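Local coordinates for DUF1993 domain-containing protein (Shewanella denitrificans, PDB 2OQM) that is of unknown function but belongs to the DinB family and probably shares its four-helix-bundle fold, assembling as a pair of identical chains, at residues F40-A45 against K178-G183; E44-L49 against N172-G177. One frame throughout, in Å; residues are numbered along the deposited sequence.

From the N terminus, the long helix 13-50 supplies one side of both contacts, first through residues 40-45 and then through 44-49, which share Glu44 and Ala45. The chain then runs through helices 54-58, 69-87, 104-119 and 146-172 before it returns. Residues 172-177 leave helix 146-172 and meet 44-49, closing the inner loop of interaction 2; helix 178-182 follows and meets 40-45, closing the outer loop of interaction 1. The two are nested, since the returning chain travels back along helix 13-50. Lys42 CD lies 3.4 Å from Glu175 O, joining the contacts. Together they tie the chain that follows helix 146-172, loop and short helix, to the C-terminal part of helix 13-50.

Interaction 1: residues F40-A45 against K178-G183; sequences FDKAEA and KKDYLG
Lys42 and Asp180 form the nearest backbone pair of the two helical turns, yet their CA atoms are still 9.0 Å apart, so side chains must bridge the gap. Residues 40-45 are a piece of the long helix 13-50, whereas 178-182 is a short helix.

The two side chains reach for each other from opposite directions. Lys42 is bent about CB-CG (chi2 -137°) and extended from there on, a shape that delivers its ammonium to the carboxylate. NZ makes a salt bridge with Asp180 OD2 at 3.0 Å, meeting the oxygen on its syn side, 16° out of the carboxylate plane; a weak bond of 3.3 Å runs from NZ to Asp180 OD1. Lys42 CE lies 3.4 Å from Asp180 OD1, well off the carboxylate plane. A water closes a triangle, accepting from Lys42 NZ at 2.9 Å and donating to Asp180 OD1 at 2.8 Å.

Asp180 OD2 also accepts a hydrogen bond from the backbone N of Gly177, the N-cap residue three positions earlier. One oxygen therefore serves both the helix start and the lysine. With an alanine here instead of Lys42, the Asp180 carboxylate would probably lose its cationic mate and the water its donor.

Nearby, Lys178 NZ hydrogen-bonds to Asn157 OD1 and Tyr181 OH to Pro156 O of the second subunit, so this short helix also faces the dimer partner. Between these two segments the contact is a single ion pair at the surface; the carboxylate is likely to be kept ionised by the lysine and by the backbone N-H at the helix start.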
loop_
_atom_site.group_PDB
_atom_site.type_symbol
_atom_site.label_atom_id
_atom_site.label_comp_id
_atom_site.label_asym_id
_atom_site.label_seq_id
_atom_site.Cartn_x
_atom_site.Cartn_y
_atom_site.Cartn_z
ATOM N N PHE A 40 9.669 10.744 -10.018
ATOM C CA PHE A 40 9.729 11.236 -11.382
ATOM C C PHE A 40 10.917 12.102 -11.641
ATOM O O PHE A 40 11.392 12.204 -12.795
ATOM C CB PHE A 40 8.414 11.901 -11.766
ATOM C CG PHE A 40 7.389 10.898 -12.305
ATOM C CD1 PHE A 40 7.505 10.417 -13.595
ATOM C CD2 PHE A 40 6.423 10.338 -11.495
ATOM C CE1 PHE A 40 6.614 9.485 -14.098
ATOM C CE2 PHE A 40 5.526 9.410 -12.000
ATOM C CZ PHE A 40 5.634 8.977 -13.296
ATOM N N ASP A 41 11.436 12.734 -10.592
ATOM C CA ASP A 41 12.714 13.409 -10.723
ATOM C C ASP A 41 13.814 12.411 -11.089
ATOM O O ASP A 41 14.669 12.707 -11.912
ATOM C CB ASP A 41 13.126 14.149 -9.441
ATOM C CG ASP A 41 12.167 15.256 -9.030
ATOM O OD1 ASP A 41 11.321 15.743 -9.839
ATOM O OD2 ASP A 41 12.277 15.622 -7.832
ATOM N N LYS A 42 13.820 11.232 -10.482
ATOM C CA LYS A 42 14.780 10.201 -10.892
ATOM C C LYS A 42 14.540 9.722 -12.311
ATOM O O LYS A 42 15.505 9.491 -13.026
ATOM C CB LYS A 42 14.805 9.018 -9.907
ATOM C CG LYS A 42 15.180 9.494 -8.499
ATOM C CD LYS A 42 16.149 8.554 -7.856
ATOM C CE LYS A 42 16.717 9.105 -6.573
ATOM N NZ LYS A 42 17.355 7.999 -5.795
ATOM N N ALA A 43 13.273 9.569 -12.714
ATOM C CA ALA A 43 12.947 9.178 -14.105
ATOM C C ALA A 43 13.482 10.207 -15.120
ATOM O O ALA A 43 14.050 9.843 -16.126
ATOM C CB ALA A 43 11.458 8.948 -14.281
ATOM N N GLU A 44 13.347 11.497 -14.833
ATOM C CA GLU A 44 13.976 12.511 -15.693
ATOM C C GLU A 44 15.484 12.409 -15.735
ATOM O O GLU A 44 16.106 12.572 -16.812
ATOM C CB GLU A 44 13.634 13.928 -15.220
ATOM C CG GLU A 44 12.208 14.292 -15.295
ATOM C CD GLU A 44 12.008 15.789 -15.151
ATOM O OE1 GLU A 44 12.245 16.512 -16.122
ATOM O OE2 GLU A 44 11.589 16.233 -14.074
ATOM N N ALA A 45 16.107 12.192 -14.576
ATOM C CA ALA A 45 17.574 12.008 -14.551
ATOM C C ALA A 45 17.975 10.826 -15.424
ATOM O O ALA A 45 18.831 10.962 -16.280
ATOM C CB ALA A 45 18.119 11.874 -13.125
ATOM N N LYS A 178 13.749 2.149 -2.379
ATOM C CA LYS A 178 12.716 2.209 -1.331
ATOM C C LYS A 178 12.651 3.564 -0.600
ATOM O O LYS A 178 11.578 4.025 -0.263
ATOM C CB LYS A 178 12.999 1.108 -0.325
ATOM C CG LYS A 178 12.046 1.088 0.873
ATOM C CD LYS A 178 10.581 0.847 0.437
ATOM C CE LYS A 178 10.388 -0.605 0.068
ATOM N NZ LYS A 178 10.686 -1.466 1.245
ATOM N N LYS A 179 13.790 4.212 -0.379
ATOM C CA LYS A 179 13.776 5.539 0.262
ATOM C C LYS A 179 12.981 6.567 -0.537
ATOM O O LYS A 179 12.424 7.494 0.038
ATOM C CB LYS A 179 15.202 6.070 0.536
ATOM C CG LYS A 179 15.955 5.241 1.547
ATOM N N ASP A 180 12.951 6.408 -1.859
ATOM C CA ASP A 180 12.253 7.331 -2.744
ATOM C C ASP A 180 10.772 7.155 -2.610
ATOM O O ASP A 180 10.019 8.128 -2.661
ATOM C CB ASP A 180 12.674 7.095 -4.194
ATOM C CG ASP A 180 14.145 7.397 -4.430
ATOM O OD1 ASP A 180 14.645 8.447 -3.947
ATOM O OD2 ASP A 180 14.806 6.549 -5.064
ATOM N N TYR A 181 10.347 5.895 -2.437
ATOM C CA TYR A 181 8.928 5.560 -2.204
ATOM C C TYR A 181 8.411 5.968 -0.828
ATOM O O TYR A 181 7.316 6.462 -0.707
ATOM C CB TYR A 181 8.751 4.056 -2.416
ATOM C CG TYR A 181 7.462 3.413 -1.985
ATOM C CD1 TYR A 181 6.362 3.385 -2.828
ATOM C CD2 TYR A 181 7.361 2.771 -0.754
ATOM C CE1 TYR A 181 5.192 2.791 -2.451
ATOM C CE2 TYR A 181 6.207 2.147 -0.391
ATOM C CZ TYR A 181 5.118 2.158 -1.232
ATOM O OH TYR A 181 3.984 1.513 -0.838
ATOM N N LEU A 182 9.181 5.719 0.208
ATOM C CA LEU A 182 8.754 6.017 1.598
ATOM C C LEU A 182 8.880 7.510 1.935
ATOM O O LEU A 182 8.028 8.093 2.570
ATOM C CB LEU A 182 9.626 5.205 2.590
ATOM C CG LEU A 182 9.353 3.699 2.581
ATOM C CD1 LEU A 182 10.350 3.045 3.516
ATOM C CD2 LEU A 182 7.884 3.295 2.927
ATOM N N GLY A 183 9.970 8.114 1.484
ATOM C CA GLY A 183 10.256 9.506 1.814
ATOM C C GLY A 183 10.897 9.634 3.160
ATOM O O GLY A 183 11.211 8.635 3.810
HETATM O O HOH W 1 17.243 8.985 -3.048
#

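Interaction 2: residues E44-L49 against N172-G177; sequences EAFAEL and NGVEVG
Asn172 ND2 is gripped by two oxygens, Ser60 OG and Ile168 O, which holds the Asn172 amide at the end of helix 146-172, where the backbone carbonyl of the same residue meets Phe46. Asn172 O lies 3.3 Å from Phe46 CZ, and Gly173 O is 3.4 Å from Phe46 CE1; both carbonyls approach the ring obliquely. Between 44-49 and 172-177 the contact is otherwise apolar, carried by this one aromatic side chain.

Phe46 has CG anti to the backbone N (chi1 172°), which carries the ring off helix 13-50 and alongside the passing chain. Val174 CG2 sits over one face in a CH-pi contact, 4.0 Å from the ring centroid and 26° off its normal; it is shifted toward the CG-CD2 rim, with CD2 3.7 Å away. The other methyl, CG1, packs on the backbone of Lys42 and Ala43, so the two branches of the valine straddle successive parts of the helix. Leu57 of helix 54-58 adds to the packing of both Phe46 and Asn172.

The backbones come close, with the CA atoms of Phe46 and Val174 5.8 Å apart. Gly173 makes this possible: its phi of 117° suits glycine, and a CB there would stand only 3.0 Å from Phe46 CE1. After Val174, an inverse gamma turn centred on Glu175 bends the chain toward Gly177, the N-cap of helix 178-182.

Helix 146-172 ends in a Schellman motif at Gly173, and the chain leaving it packs on Phe46 of helix 13-50, in what is probably a DinB-type four-helix bundle.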
loop_
_atom_site.group_PDB
_atom_site.type_symbol
_atom_site.label_atom_id
_atom_site.label_comp_id
_atom_site.label_asym_id
_atom_site.label_seq_id
_atom_site.Cartn_x
_atom_site.Cartn_y
_atom_site.Cartn_z
ATOM N N GLU A 44 13.347 11.497 -14.833
ATOM C CA GLU A 44 13.976 12.511 -15.693
ATOM C C GLU A 44 15.484 12.409 -15.735
ATOM O O GLU A 44 16.106 12.572 -16.812
ATOM C CB GLU A 44 13.634 13.928 -15.220
ATOM C CG GLU A 44 12.208 14.292 -15.295
ATOM C CD GLU A 44 12.008 15.789 -15.151
ATOM O OE1 GLU A 44 12.245 16.512 -16.122
ATOM O OE2 GLU A 44 11.589 16.233 -14.074
ATOM N N ALA A 45 16.107 12.192 -14.576
ATOM C CA ALA A 45 17.574 12.008 -14.551
ATOM C C ALA A 45 17.975 10.826 -15.424
ATOM O O ALA A 45 18.831 10.962 -16.280
ATOM C CB ALA A 45 18.119 11.874 -13.125
ATOM N N PHE A 46 17.307 9.694 -15.270
ATOM C CA PHE A 46 17.562 8.513 -16.087
ATOM C C PHE A 46 17.443 8.763 -17.592
ATOM O O PHE A 46 18.251 8.307 -18.387
ATOM C CB PHE A 46 16.546 7.445 -15.709
ATOM C CG PHE A 46 16.564 6.250 -16.576
ATOM C CD1 PHE A 46 17.479 5.237 -16.366
ATOM C CD2 PHE A 46 15.619 6.084 -17.576
ATOM C CE1 PHE A 46 17.439 4.109 -17.136
ATOM C CE2 PHE A 46 15.620 4.959 -18.363
ATOM C CZ PHE A 46 16.516 3.995 -18.152
ATOM N N ALA A 47 16.373 9.438 -17.957
ATOM C CA ALA A 47 16.035 9.702 -19.345
ATOM C C ALA A 47 17.094 10.592 -19.957
ATOM O O ALA A 47 17.491 10.393 -21.102
ATOM C CB ALA A 47 14.691 10.386 -19.417
ATOM N N GLU A 48 17.557 11.573 -19.193
ATOM C CA GLU A 48 18.601 12.449 -19.683
ATOM C C GLU A 48 19.909 11.688 -19.834
ATOM O O GLU A 48 20.547 11.716 -20.874
ATOM C CB GLU A 48 18.765 13.625 -18.718
ATOM C CG GLU A 48 19.898 14.569 -19.061
ATOM C CD GLU A 48 19.807 15.139 -20.458
ATOM O OE1 GLU A 48 18.676 15.408 -20.942
ATOM O OE2 GLU A 48 20.891 15.326 -21.060
ATOM N N LEU A 49 20.289 10.980 -18.787
ATOM C CA LEU A 49 21.533 10.222 -18.753
ATOM C C LEU A 49 21.609 9.119 -19.788
ATOM O O LEU A 49 22.642 8.926 -20.414
ATOM C CB LEU A 49 21.704 9.598 -17.373
ATOM C CG LEU A 49 22.981 8.803 -17.130
ATOM C CD1 LEU A 49 24.193 9.737 -17.143
ATOM C CD2 LEU A 49 22.872 8.114 -15.819
ATOM N N ASN A 172 12.236 -0.426 -16.270
ATOM C CA ASN A 172 12.838 0.249 -17.410
ATOM C C ASN A 172 14.267 0.717 -17.170
ATOM O O ASN A 172 14.932 1.122 -18.114
ATOM C CB ASN A 172 11.962 1.429 -17.844
ATOM C CG ASN A 172 10.909 1.018 -18.824
ATOM O OD1 ASN A 172 11.174 1.035 -20.022
ATOM N ND2 ASN A 172 9.697 0.626 -18.320
ATOM N N GLY A 173 14.722 0.640 -15.919
ATOM C CA GLY A 173 16.110 0.915 -15.534
ATOM C C GLY A 173 16.329 2.101 -14.594
ATOM O O GLY A 173 17.467 2.373 -14.210
ATOM N N VAL A 174 15.251 2.811 -14.238
ATOM C CA VAL A 174 15.354 3.947 -13.358
ATOM C C VAL A 174 15.801 3.501 -11.982
ATOM O O VAL A 174 15.199 2.642 -11.405
ATOM C CB VAL A 174 14.028 4.696 -13.262
ATOM C CG1 VAL A 174 14.147 5.942 -12.307
ATOM C CG2 VAL A 174 13.618 5.115 -14.610
ATOM N N GLU A 175 16.847 4.136 -11.458
ATOM C CA GLU A 175 17.425 3.762 -10.161
ATOM C C GLU A 175 16.643 4.431 -9.028
ATOM O O GLU A 175 17.113 5.299 -8.357
ATOM C CB GLU A 175 18.922 4.072 -10.149
ATOM C CG GLU A 175 19.727 3.151 -11.140
ATOM C CD GLU A 175 21.277 3.313 -11.069
ATOM O OE1 GLU A 175 21.764 4.262 -10.388
ATOM O OE2 GLU A 175 21.993 2.481 -11.699
ATOM N N VAL A 176 15.398 4.037 -8.870
ATOM C CA VAL A 176 14.608 4.511 -7.754
ATOM C C VAL A 176 14.779 3.426 -6.739
ATOM O O VAL A 176 14.965 2.256 -7.108
ATOM C CB VAL A 176 13.071 4.673 -8.072
ATOM C CG1 VAL A 176 12.793 6.012 -8.709
ATOM C CG2 VAL A 176 12.493 3.481 -8.914
ATOM N N GLY A 177 14.713 3.802 -5.461
ATOM C CA GLY A 177 14.865 2.853 -4.366
ATOM C C GLY A 177 13.768 3.025 -3.360
ATOM O O GLY A 177 12.939 3.932 -3.444
#